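Local coordinates for uncharacterized protein (Bacteroides eggerthii, PDB 4FTD) that is of unknown function but carries a six-bladed beta-propeller and an immunoglobulin-like domain, and may take part in carbohydrate metabolism, at residues 128-133 and 173-178; 269-274 and 311-316. All blocks are in the same frame, centred on the assembly; numbering follows the deposited sequence.

Contact 1: 128-133 and 173-178; sequences NIYSDF and GEIKPI
Tyr130 reaches from the loop 128-133 to Ile175 and Pro177, and these three side chains make the whole contact. The first segment belongs to the connection from strand 120-125, which closes the beta-propeller by pairing with strand 439-446 at the edge of the last sheet, to strand 138-143 of the following blade. Segment 173-178 is the run that leads from helix 167-171 into the outermost strand of that same blade. At Tyr130 the ring is thrown across the gap because CG stands anti to the backbone N (chi1 -173°). Ile175 meets the CD1-CE1 edge of the ring with both of its branches: CG2 lies near the ring plane, 3.7 Å from Tyr130 CE1, while Ile175 CD1 sits 3.8 Å from Tyr130 CD1. Further out, Tyr130 OH passes Pro177 CG at 4.1 Å, a loose touch; the hydroxyl is hydrogen-bonded to His163 NE2, on strand 163-166. Beyond the tyrosine the chain turns into a 3-10 segment, where Asp132 has OD2 and OD1 hydrogen-bonded to His160 ND1 and Asn158 ND2, and a weak bond runs from Phe133 N back to Tyr130 O. Chemically, then, both aliphatic branches pack beside the aromatic edge, while the buried ring's hydroxyl is satisfied by a histidine of the blade, so the tyrosine is held at its tip as well as along its flank.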
loop_
_atom_site.group_PDB
_atom_site.type_symbol
_atom_site.label_atom_id
_atom_site.label_comp_id
_atom_site.label_asym_id
_atom_site.label_seq_id
_atom_site.Cartn_x
_atom_site.Cartn_y
_atom_site.Cartn_z
ATOM N N ASN A 128 -19.676 9.160 -4.188
ATOM C CA ASN A 128 -19.451 8.856 -5.589
ATOM C C ASN A 128 -19.402 7.332 -5.864
ATOM O O ASN A 128 -18.722 6.904 -6.815
ATOM C CB ASN A 128 -18.183 9.562 -6.079
ATOM C CG ASN A 128 -18.091 9.620 -7.615
ATOM O OD1 ASN A 128 -19.087 9.894 -8.306
ATOM N ND2 ASN A 128 -16.911 9.333 -8.155
ATOM N N ILE A 129 -20.091 6.533 -5.032
ATOM C CA ILE A 129 -20.073 5.057 -5.105
ATOM C C ILE A 129 -20.289 4.537 -6.538
ATOM O O ILE A 129 -21.237 4.928 -7.180
ATOM C CB ILE A 129 -21.130 4.423 -4.139
ATOM C CG1 ILE A 129 -20.969 2.890 -4.085
ATOM C CG2 ILE A 129 -22.558 4.880 -4.490
ATOM C CD1 ILE A 129 -21.862 2.192 -3.080
ATOM N N TYR A 130 -19.376 3.708 -7.060
ATOM C CA TYR A 130 -19.540 3.108 -8.385
ATOM C C TYR A 130 -20.876 2.333 -8.394
ATOM O O TYR A 130 -21.119 1.522 -7.507
ATOM C CB TYR A 130 -18.350 2.201 -8.739
ATOM C CG TYR A 130 -18.432 1.735 -10.146
ATOM C CD1 TYR A 130 -18.209 2.608 -11.188
ATOM C CD2 TYR A 130 -18.772 0.402 -10.456
ATOM C CE1 TYR A 130 -18.323 2.193 -12.502
ATOM C CE2 TYR A 130 -18.924 -0.002 -11.781
ATOM C CZ TYR A 130 -18.661 0.878 -12.789
ATOM O OH TYR A 130 -18.796 0.473 -14.073
ATOM N N SER A 131 -21.748 2.609 -9.366
ATOM C CA SER A 131 -23.170 2.176 -9.297
ATOM C C SER A 131 -23.330 0.663 -9.132
ATOM O O SER A 131 -24.153 0.211 -8.346
ATOM C CB SER A 131 -23.976 2.669 -10.533
ATOM O OG SER A 131 -23.376 2.102 -11.690
ATOM N N ASP A 132 -22.511 -0.119 -9.823
ATOM C CA ASP A 132 -22.559 -1.615 -9.651
ATOM C C ASP A 132 -22.204 -2.111 -8.273
ATOM O O ASP A 132 -22.717 -3.126 -7.816
ATOM C CB ASP A 132 -21.737 -2.319 -10.701
ATOM C CG ASP A 132 -22.271 -2.067 -12.091
ATOM O OD1 ASP A 132 -23.498 -1.983 -12.295
ATOM O OD2 ASP A 132 -21.445 -1.942 -13.000
ATOM N N PHE A 133 -21.387 -1.332 -7.581
ATOM C CA PHE A 133 -21.074 -1.578 -6.185
ATOM C C PHE A 133 -22.093 -1.116 -5.155
ATOM O O PHE A 133 -21.815 -1.212 -3.980
ATOM C CB PHE A 133 -19.679 -1.006 -5.818
ATOM C CG PHE A 133 -18.570 -1.894 -6.214
ATOM C CD1 PHE A 133 -18.375 -3.051 -5.522
ATOM C CD2 PHE A 133 -17.721 -1.566 -7.255
ATOM C CE1 PHE A 133 -17.378 -3.917 -5.864
ATOM C CE2 PHE A 133 -16.713 -2.419 -7.618
ATOM C CZ PHE A 133 -16.539 -3.603 -6.913
ATOM N N GLY A 173 -12.715 11.329 -14.429
ATOM C CA GLY A 173 -14.101 11.182 -13.988
ATOM C C GLY A 173 -15.022 10.520 -15.005
ATOM O O GLY A 173 -16.223 10.588 -14.864
ATOM N N GLU A 174 -14.474 9.844 -16.008
ATOM C CA GLU A 174 -15.292 9.241 -17.053
ATOM C C GLU A 174 -15.424 7.743 -16.823
ATOM O O GLU A 174 -14.428 7.029 -16.788
ATOM C CB GLU A 174 -14.683 9.492 -18.436
ATOM C CG GLU A 174 -14.503 10.959 -18.781
ATOM C CD GLU A 174 -14.183 11.191 -20.247
ATOM O OE1 GLU A 174 -13.749 10.247 -20.949
ATOM O OE2 GLU A 174 -14.372 12.332 -20.698
ATOM N N ILE A 175 -16.663 7.280 -16.721
ATOM C CA ILE A 175 -17.016 5.862 -16.562
ATOM C C ILE A 175 -17.417 5.327 -17.946
ATOM O O ILE A 175 -18.463 5.694 -18.485
ATOM C CB ILE A 175 -18.134 5.715 -15.512
ATOM C CG1 ILE A 175 -17.557 6.023 -14.122
ATOM C CG2 ILE A 175 -18.759 4.323 -15.554
ATOM C CD1 ILE A 175 -18.571 5.948 -12.998
ATOM N N LYS A 176 -16.529 4.525 -18.531
ATOM C CA LYS A 176 -16.686 3.900 -19.844
ATOM C C LYS A 176 -16.355 2.390 -19.765
ATOM O O LYS A 176 -15.231 1.993 -20.042
ATOM C CB LYS A 176 -15.784 4.607 -20.838
ATOM C CG LYS A 176 -16.086 6.119 -20.948
ATOM C CD LYS A 176 -15.093 6.897 -21.819
ATOM C CE LYS A 176 -15.336 6.701 -23.302
ATOM N NZ LYS A 176 -14.484 7.617 -24.114
ATOM N N PRO A 177 -17.358 1.562 -19.407
ATOM C CA PRO A 177 -17.187 0.123 -19.266
ATOM C C PRO A 177 -16.752 -0.585 -20.515
ATOM O O PRO A 177 -17.288 -0.371 -21.590
ATOM C CB PRO A 177 -18.575 -0.364 -18.820
ATOM C CG PRO A 177 -19.168 0.828 -18.122
ATOM C CD PRO A 177 -18.698 1.989 -18.931
ATOM N N ILE A 178 -15.740 -1.422 -20.377
ATOM C CA ILE A 178 -15.270 -2.249 -21.456
ATOM C C ILE A 178 -15.763 -3.623 -21.009
ATOM O O ILE A 178 -15.183 -4.223 -20.088
ATOM C CB ILE A 178 -13.734 -2.186 -21.558
ATOM C CG1 ILE A 178 -13.233 -0.745 -21.828
ATOM C CG2 ILE A 178 -13.237 -3.133 -22.640
ATOM C CD1 ILE A 178 -11.830 -0.497 -21.258
#

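Contact 2: 269-274 and 311-316; sequences TEFLKV and YLWSGI
Phe271 and Trp313 carry the nearest CA atoms of the two strands, 11.1 Å apart, a spacing too wide for main-chain pairing, and side chains fill the gap. The setting is a six-bladed beta-propeller: strand 270-277 belongs to the blade that runs from strand 250-253 to strand 281-291, strand 311-315 to the next one, from strand 300-304 to strand 329-332, and the contact joins the facing surfaces of these neighbouring blades. Its substance is a single aromatic pair, an offset edge-to-face stack in which the phenyl edge of Phe271 is directed at the face of the Trp313 five-membered ring. The ring centroids are 5.3 Å apart and the planes stand at 83°, nearly perpendicular. Trp313 carries CG anti to its main-chain nitrogen (chi1 173°), which swings the indole toward the neighbouring blade, where the phenyl meets it. CE1 and CZ of the phenyl do the touching: Phe271 CE1 comes within 4.0 Å of Trp313 CE2, and Phe271 CZ lies 4.1 Å from Trp313 CD1. Around the pair, Val302 packs against both rings, and Phe262 and Leu327 add to the buried apolar surroundings of Phe271. The indole N-H is given to Thr300 OG1, whose hydroxyl in turn bonds to Ser314 O; this fixes the polar side of the indole within its own blade. The nitrogen still forms the tightest point of the stack, with Phe271 CE1 3.6 Å from Trp313 NE1.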
loop_
_atom_site.group_PDB
_atom_site.type_symbol
_atom_site.label_atom_id
_atom_site.label_comp_id
_atom_site.label_asym_id
_atom_site.label_seq_id
_atom_site.Cartn_x
_atom_site.Cartn_y
_atom_site.Cartn_z
ATOM N N THR A 269 -14.352 -23.807 7.242
ATOM C CA THR A 269 -13.707 -25.040 7.725
ATOM C C THR A 269 -12.374 -25.267 7.015
ATOM O O THR A 269 -11.499 -25.933 7.553
ATOM C CB THR A 269 -14.562 -26.304 7.549
ATOM O OG1 THR A 269 -14.782 -26.524 6.153
ATOM C CG2 THR A 269 -15.915 -26.202 8.327
ATOM N N GLU A 270 -12.216 -24.755 5.801
ATOM C CA GLU A 270 -10.999 -25.006 5.046
ATOM C C GLU A 270 -10.782 -24.004 3.956
ATOM O O GLU A 270 -11.631 -23.171 3.696
ATOM C CB GLU A 270 -11.070 -26.438 4.423
ATOM C CG GLU A 270 -12.389 -26.853 3.702
ATOM C CD GLU A 270 -12.512 -26.418 2.234
ATOM O OE1 GLU A 270 -11.603 -25.736 1.727
ATOM O OE2 GLU A 270 -13.524 -26.764 1.548
ATOM N N PHE A 271 -9.623 -24.131 3.319
ATOM C CA PHE A 271 -9.295 -23.515 2.053
ATOM C C PHE A 271 -8.946 -24.617 1.072
ATOM O O PHE A 271 -8.303 -25.581 1.430
ATOM C CB PHE A 271 -8.060 -22.633 2.174
ATOM C CG PHE A 271 -8.308 -21.300 2.797
ATOM C CD1 PHE A 271 -8.102 -21.107 4.137
ATOM C CD2 PHE A 271 -8.725 -20.236 2.033
ATOM C CE1 PHE A 271 -8.324 -19.886 4.710
ATOM C CE2 PHE A 271 -8.945 -19.010 2.599
ATOM C CZ PHE A 271 -8.741 -18.831 3.941
ATOM N N LEU A 272 -9.367 -24.451 -0.167
ATOM C CA LEU A 272 -8.855 -25.199 -1.313
ATOM C C LEU A 272 -7.680 -24.379 -1.810
ATOM O O LEU A 272 -7.836 -23.218 -2.096
ATOM C CB LEU A 272 -9.897 -25.308 -2.433
ATOM C CG LEU A 272 -11.171 -26.067 -2.018
ATOM C CD1 LEU A 272 -12.102 -26.239 -3.221
ATOM C CD2 LEU A 272 -10.861 -27.420 -1.347
ATOM N N LYS A 273 -6.493 -24.972 -1.818
ATOM C CA LYS A 273 -5.282 -24.382 -2.401
ATOM C C LYS A 273 -5.130 -24.963 -3.819
ATOM O O LYS A 273 -4.753 -26.108 -3.983
ATOM C CB LYS A 273 -4.035 -24.710 -1.556
ATOM C CG LYS A 273 -2.780 -24.105 -2.148
ATOM C CD LYS A 273 -1.585 -24.111 -1.221
ATOM C CE LYS A 273 -0.915 -25.468 -1.178
ATOM N NZ LYS A 273 0.514 -25.289 -0.853
ATOM N N VAL A 274 -5.386 -24.155 -4.826
ATOM C CA VAL A 274 -5.441 -24.601 -6.240
ATOM C C VAL A 274 -4.172 -24.162 -6.980
ATOM O O VAL A 274 -3.961 -22.982 -7.156
ATOM C CB VAL A 274 -6.672 -24.021 -6.913
ATOM C CG1 VAL A 274 -6.775 -24.473 -8.378
ATOM C CG2 VAL A 274 -7.937 -24.448 -6.153
ATOM N N TYR A 311 3.040 -16.436 3.689
ATOM C CA TYR A 311 1.786 -15.760 3.311
ATOM C C TYR A 311 1.196 -15.072 4.522
ATOM O O TYR A 311 1.537 -15.421 5.667
ATOM C CB TYR A 311 0.751 -16.788 2.797
ATOM C CG TYR A 311 1.197 -17.536 1.556
ATOM C CD1 TYR A 311 2.220 -18.506 1.609
ATOM C CD2 TYR A 311 0.619 -17.263 0.317
ATOM C CE1 TYR A 311 2.647 -19.151 0.457
ATOM C CE2 TYR A 311 1.032 -17.923 -0.828
ATOM C CZ TYR A 311 2.045 -18.862 -0.754
ATOM O OH TYR A 311 2.463 -19.474 -1.908
ATOM N N LEU A 312 0.299 -14.116 4.272
ATOM C CA LEU A 312 -0.429 -13.469 5.341
ATOM C C LEU A 312 -1.878 -13.915 5.193
ATOM O O LEU A 312 -2.447 -13.854 4.132
ATOM C CB LEU A 312 -0.293 -11.961 5.304
ATOM C CG LEU A 312 1.057 -11.317 5.565
ATOM C CD1 LEU A 312 0.833 -9.807 5.542
ATOM C CD2 LEU A 312 1.631 -11.780 6.911
ATOM N N TRP A 313 -2.445 -14.418 6.280
ATOM C CA TRP A 313 -3.830 -14.818 6.338
ATOM C C TRP A 313 -4.549 -13.908 7.312
ATOM O O TRP A 313 -4.049 -13.638 8.394
ATOM C CB TRP A 313 -3.906 -16.250 6.846
ATOM C CG TRP A 313 -5.272 -16.798 7.143
ATOM C CD1 TRP A 313 -6.441 -16.526 6.477
ATOM C CD2 TRP A 313 -5.597 -17.786 8.113
ATOM N NE1 TRP A 313 -7.471 -17.243 7.000
ATOM C CE2 TRP A 313 -6.983 -18.054 7.989
ATOM C CE3 TRP A 313 -4.860 -18.469 9.091
ATOM C CZ2 TRP A 313 -7.652 -18.957 8.806
ATOM C CZ3 TRP A 313 -5.529 -19.391 9.916
ATOM C CH2 TRP A 313 -6.910 -19.627 9.761
ATOM N N SER A 314 -5.696 -13.395 6.897
ATOM C CA SER A 314 -6.591 -12.710 7.801
ATOM C C SER A 314 -8.047 -12.921 7.404
ATOM O O SER A 314 -8.372 -13.405 6.281
ATOM C CB SER A 314 -6.254 -11.217 7.944
ATOM O OG SER A 314 -6.782 -10.445 6.869
ATOM N N GLY A 315 -8.908 -12.569 8.364
ATOM C CA GLY A 315 -10.358 -12.686 8.245
ATOM C C GLY A 315 -11.049 -11.780 9.261
ATOM O O GLY A 315 -10.394 -11.019 10.004
ATOM N N ILE A 316 -12.363 -11.883 9.317
ATOM C CA ILE A 316 -13.175 -11.007 10.145
ATOM C C ILE A 316 -12.755 -11.048 11.601
ATOM O O ILE A 316 -12.578 -9.998 12.216
ATOM C CB ILE A 316 -14.701 -11.240 9.933
ATOM C CG1 ILE A 316 -15.088 -10.982 8.454
ATOM C CG2 ILE A 316 -15.512 -10.329 10.827
ATOM C CD1 ILE A 316 -14.740 -9.602 7.901
#

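The two contacts lie in the same propeller but at different seams of it. Contact 1 sits where the closing blade, shared by the propeller's first strand, 120-125, and the C-terminal strands, hands over to the blade that begins with strand 138-143; contact 2 lies between the blades that begin with strands 250-253 and 300-304, three seams further round and so halfway about the ring. Their centres are 30 Å apart and their nearest atoms about 15 Å, so they do not touch, and along the chain contact 1 closes before contact 2 opens. One belongs to the partly buried loops at a blade's margin, the other to fully buried packing between sheets. No active site or ligand is established that either could be related to.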